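Local coordinates for uncharacterized protein AF_1796 (PDB 1VIM) that is of unknown function but probably binds a sugar phosphate and may isomerise it, as related sugar isomerases do, at residues M70-T75 against K186-R191; D45-I50 against Q90-G95. All blocks are in the same frame, centred on the assembly; numbering follows the deposited sequence. Where two conformers were deposited one is given.

Interaction 1: M70-T75 against K186-R191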
# COMPACT_ATOMS: atom_id res chain seq x y z
N MET A 70 -15.52 8.14 2.19
CA MET A 70 -15.38 8.80 0.90
C MET A 70 -16.67 8.59 0.08
O MET A 70 -17.20 9.54 -0.51
CB MET A 70 -14.11 8.32 0.18
CG MET A 70 -13.92 8.95 -1.22
SD MET A 70 -14.81 8.15 -2.55
CE MET A 70 -13.90 6.54 -2.65
N HIS A 71 -17.19 7.38 0.09
CA HIS A 71 -18.46 7.09 -0.61
C HIS A 71 -19.60 7.96 -0.12
O HIS A 71 -20.45 8.32 -0.94
CB HIS A 71 -18.85 5.62 -0.49
CG HIS A 71 -17.86 4.68 -1.13
ND1 HIS A 71 -17.78 3.34 -0.81
CD2 HIS A 71 -16.91 4.90 -2.08
CE1 HIS A 71 -16.81 2.78 -1.52
NE2 HIS A 71 -16.25 3.71 -2.28
N LEU A 72 -19.61 8.27 1.17
CA LEU A 72 -20.65 9.11 1.78
C LEU A 72 -20.47 10.60 1.48
O LEU A 72 -21.36 11.41 1.84
CB LEU A 72 -20.68 8.88 3.30
CG LEU A 72 -21.06 7.47 3.76
CD1 LEU A 72 -20.87 7.35 5.27
CD2 LEU A 72 -22.48 7.18 3.41
N GLY A 73 -19.34 10.96 0.88
CA GLY A 73 -19.10 12.35 0.48
C GLY A 73 -18.22 13.15 1.42
O GLY A 73 -18.07 14.35 1.22
N TYR A 74 -17.61 12.49 2.41
CA TYR A 74 -16.68 13.20 3.28
C TYR A 74 -15.32 13.40 2.61
O TYR A 74 -14.93 12.62 1.71
CB TYR A 74 -16.45 12.46 4.61
CG TYR A 74 -17.68 12.40 5.50
CD1 TYR A 74 -18.03 13.49 6.27
CD2 TYR A 74 -18.48 11.27 5.55
CE1 TYR A 74 -19.16 13.46 7.08
CE2 TYR A 74 -19.61 11.21 6.37
CZ TYR A 74 -19.94 12.32 7.13
OH TYR A 74 -21.04 12.27 7.95
N THR A 75 -14.58 14.38 3.10
CA THR A 75 -13.19 14.56 2.73
C THR A 75 -12.37 13.76 3.75
O THR A 75 -12.35 14.07 4.95
CB THR A 75 -12.80 16.03 2.79
OG1 THR A 75 -13.59 16.73 1.81
CG2 THR A 75 -11.37 16.22 2.34
N LYS A 186 -27.43 4.11 -4.21
CA LYS A 186 -27.11 4.72 -5.50
C LYS A 186 -26.20 5.93 -5.34
O LYS A 186 -25.35 6.19 -6.21
CB LYS A 186 -28.39 5.09 -6.24
CG LYS A 186 -28.99 3.91 -6.99
N ASP A 187 -26.35 6.65 -4.23
CA ASP A 187 -25.48 7.80 -3.94
C ASP A 187 -24.02 7.37 -3.74
O ASP A 187 -23.10 8.04 -4.21
CB ASP A 187 -25.94 8.57 -2.72
CG ASP A 187 -27.32 9.17 -2.89
OD1 ASP A 187 -27.62 9.74 -3.98
OD2 ASP A 187 -28.17 9.11 -1.98
N LEU A 188 -23.82 6.26 -3.04
CA LEU A 188 -22.48 5.73 -2.79
C LEU A 188 -21.89 5.22 -4.09
O LEU A 188 -20.69 5.43 -4.40
CB LEU A 188 -22.55 4.63 -1.74
CG LEU A 188 -22.56 5.12 -0.29
CD1 LEU A 188 -23.84 5.90 0.12
CD2 LEU A 188 -22.29 3.95 0.65
N GLU A 189 -22.73 4.55 -4.89
CA GLU A 189 -22.30 3.99 -6.16
C GLU A 189 -21.72 5.05 -7.08
O GLU A 189 -20.77 4.80 -7.82
CB GLU A 189 -23.48 3.28 -6.81
CG GLU A 189 -23.14 2.17 -7.80
CD GLU A 189 -24.40 1.43 -8.25
OE1 GLU A 189 -25.47 2.06 -8.31
OE2 GLU A 189 -24.32 0.20 -8.50
N ALA A 190 -22.26 6.27 -7.01
CA ALA A 190 -21.79 7.35 -7.86
C ALA A 190 -20.36 7.78 -7.57
O ALA A 190 -19.67 8.31 -8.44
CB ALA A 190 -22.74 8.56 -7.80
N ARG A 191 -19.90 7.54 -6.33
CA ARG A 191 -18.56 7.93 -5.90
C ARG A 191 -17.56 6.78 -5.91
O ARG A 191 -16.35 7.02 -5.84
CB ARG A 191 -18.60 8.52 -4.49
CG ARG A 191 -19.42 9.81 -4.37
CD ARG A 191 -19.12 10.57 -3.08
NE ARG A 191 -19.99 11.73 -2.90
CZ ARG A 191 -21.18 11.72 -2.28
NH1 ARG A 191 -21.69 10.60 -1.78
NH2 ARG A 191 -21.86 12.86 -2.18
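Arg191 lays its guanidinium group against Gly73, whose CA sits over the centre of one face, 3.5 Å above the plane. The chain is extended from CG to NE and runs past the end of helix 56-71. On the way CD passes the last carbonyls, coming within 3.4 Å of Met70 O. At the tip, Arg191 NH1 gives a hydrogen bond of 2.7 Å to His71 O. The bond is bent, with an N-H...O angle of 145°, and the donor is tilted 30° from the carbonyl plane. Gly73 N bonds back to Met70 O, so two neighbouring carbonyls of the last turn have different donors: one from the helix's own chain end, one from Arg191.

Leu188 makes the apolar half of the contact. Its CG packs on His71 CB at 3.7 Å. Its CD1 lies beside Leu72 CD2 at 3.8 Å, the two leucines lying alongside each other. The His71 ring is held from its own helix, where ND1 is hydrogen-bonded to Arg68. Met70 is bent at chi2 and chi3, which brings SD to 3.8 Å from Arg191 O.

Met178 of helix 160-181 touches both leucines. Leu158 of a third subunit packs on His71, so the contact also borders a subunit interface. The turn is a Schellman motif. Gly73 has the positive phi (100°) that such a helix end needs. The arrangement is a Schellman helix end, here with a positive guanidinium from the C-terminal helix 185-191 bound to one of its last carbonyls.

Interaction 2: D45-I50 against Q90-G95. Unlike the reference sequence in segment 90-95: Gly95 (reference Ala).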
# COMPACT_ATOMS: atom_id res chain seq x y z
N ASP A 45 -18.82 14.72 11.33
CA ASP A 45 -19.59 15.69 10.55
C ASP A 45 -19.05 17.11 10.65
O ASP A 45 -19.17 17.86 9.69
CB ASP A 45 -21.03 15.72 11.04
CG ASP A 45 -21.91 14.75 10.33
OD1 ASP A 45 -21.58 14.29 9.20
OD2 ASP A 45 -22.97 14.38 10.87
N SER A 46 -18.46 17.46 11.79
CA SER A 46 -18.05 18.85 12.05
C SER A 46 -16.60 19.14 11.68
O SER A 46 -16.18 20.28 11.57
CB SER A 46 -18.31 19.24 13.50
OG SER A 46 -19.61 18.87 13.88
N ALA A 47 -15.80 18.10 11.49
CA ALA A 47 -14.41 18.27 11.12
C ALA A 47 -14.29 18.86 9.71
O ALA A 47 -15.13 18.63 8.84
CB ALA A 47 -13.75 16.93 11.15
N ARG A 48 -13.20 19.57 9.48
CA ARG A 48 -12.86 19.96 8.12
C ARG A 48 -12.62 18.73 7.25
O ARG A 48 -13.17 18.61 6.16
CB ARG A 48 -11.62 20.82 8.16
CG ARG A 48 -11.09 21.23 6.80
CD ARG A 48 -9.76 22.00 6.86
NE ARG A 48 -8.68 21.04 7.05
CZ ARG A 48 -7.54 21.02 6.37
NH1 ARG A 48 -7.24 21.97 5.47
NH2 ARG A 48 -6.69 20.01 6.60
N SER A 49 -11.77 17.82 7.74
CA SER A 49 -11.53 16.55 7.06
C SER A 49 -11.19 15.50 8.09
O SER A 49 -10.89 15.82 9.24
CB SER A 49 -10.41 16.64 6.03
OG SER A 49 -10.39 17.81 5.27
N ILE A 50 -11.33 14.24 7.68
CA ILE A 50 -11.17 13.09 8.56
C ILE A 50 -9.93 12.35 8.11
O ILE A 50 -9.73 12.10 6.92
CB ILE A 50 -12.41 12.16 8.48
CG1 ILE A 50 -13.68 12.96 8.83
CG2 ILE A 50 -12.23 10.94 9.40
CD1 ILE A 50 -14.76 12.85 7.78
N GLN A 90 -8.34 21.76 12.63
CA GLN A 90 -9.77 21.66 12.32
C GLN A 90 -10.19 20.24 11.95
O GLN A 90 -11.36 20.01 11.61
CB GLN A 90 -10.12 22.58 11.16
CG GLN A 90 -9.92 24.06 11.50
CD GLN A 90 -10.68 24.95 10.55
OE1 GLN A 90 -11.08 24.52 9.46
NE2 GLN A 90 -10.92 26.18 10.98
N ASP A 91 -9.24 19.30 11.97
CA ASP A 91 -9.51 17.96 11.50
C ASP A 91 -9.79 17.00 12.66
O ASP A 91 -9.63 17.33 13.82
CB ASP A 91 -8.32 17.48 10.65
CG ASP A 91 -8.10 18.37 9.47
OD1 ASP A 91 -9.10 18.80 8.81
OD2 ASP A 91 -6.96 18.69 9.10
N VAL A 92 -10.20 15.79 12.30
CA VAL A 92 -10.35 14.73 13.28
C VAL A 92 -9.58 13.51 12.81
O VAL A 92 -9.63 13.16 11.63
CB VAL A 92 -11.83 14.42 13.56
CG1 VAL A 92 -12.53 13.89 12.33
CG2 VAL A 92 -11.98 13.43 14.73
N LEU A 93 -8.89 12.88 13.73
CA LEU A 93 -8.19 11.62 13.49
C LEU A 93 -8.99 10.52 14.15
O LEU A 93 -9.38 10.66 15.32
CB LEU A 93 -6.80 11.70 14.13
CG LEU A 93 -5.93 10.44 14.04
CD1 LEU A 93 -5.64 10.02 12.57
CD2 LEU A 93 -4.63 10.70 14.78
N VAL A 94 -9.23 9.45 13.41
CA VAL A 94 -9.87 8.25 13.96
C VAL A 94 -8.78 7.19 14.03
O VAL A 94 -8.27 6.75 13.00
CB VAL A 94 -11.04 7.76 13.09
CG1 VAL A 94 -11.67 6.51 13.72
CG2 VAL A 94 -12.10 8.89 12.91
N GLY A 95 -8.44 6.76 15.23
CA GLY A 95 -7.43 5.75 15.45
C GLY A 95 -8.07 4.46 15.92
O GLY A 95 -8.88 4.45 16.85
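Arg48 meets the Asp91 carboxylate through NE and NH2, one on each oxygen. NE donates to Asp91 OD1 at 2.9 Å in a nearly straight bond (170°), in the guanidinium plane. NH2 reaches Asp91 OD2 at 2.8 Å, through the syn lone pair. The two flat groups are turned 33° apart, so the salt bridge is twisted rather than coplanar. A bend at chi3 (79°) turns the guanidinium toward the carboxylate. Asp91 OD1 also receives a weak bond from Ser49 N, while OD2 is held by the backbone N of Thr88. The carboxylate thus has four N-H donors, which fix its rotation and would favour its charged form.

The backbone sets this pair in place. Arg48 N donates to Gln90 O at 2.8 Å, and Arg48 CB packs on Gln90 CB. The Gln90 side chain runs across that of Arg48. One step on, Val92 N bonds to Ser49 O at 3.1 Å. This bond leads into the parallel bridge of Ile50 with Val92.

Behind the polar end lies an apolar row. Ala47 CB is pressed against Val92 CG1 at 3.5 Å, tighter than usual for two carbons. The same CG1 meets Ile50 CG1 at 3.8 Å, and Ile50 CG2 lies alongside Val94 CG2.

Strands 50-53 and 92-96 are neighbours within the parallel sheet. On the far side of 50-53, Ile50 bonds to Thr75 and Tyr77. Beyond 92-96 comes strand 118-123, where Val120 and Val122 pack on Val92 and Val94. Leu93 turns to the other face, against helix 103-115. The salt bridge sits at the N-terminal end of this pair of strands, just after helix 34-46.

From the N terminus, the chain leaves helix 34-46 through 45-50 and enters the first strand of the sheet. Helix 56-71 follows, and 70-75 turns it into strand 76-78. At 90-95 interaction 2 closes its loop, with 39 residues between its segments. Interaction 1 closes much later, when 186-191 returns to 70-75 after the rest of the sheet and helix 160-181. The loops cross, since 70-75 lies inside the loop of interaction 2 and 186-191 beyond it. They also touch: Tyr74 OH meets Asp45 OD1, and Thr75 O meets Ile50 N. Together they join the sheet's N-terminal end to the C-terminal helix.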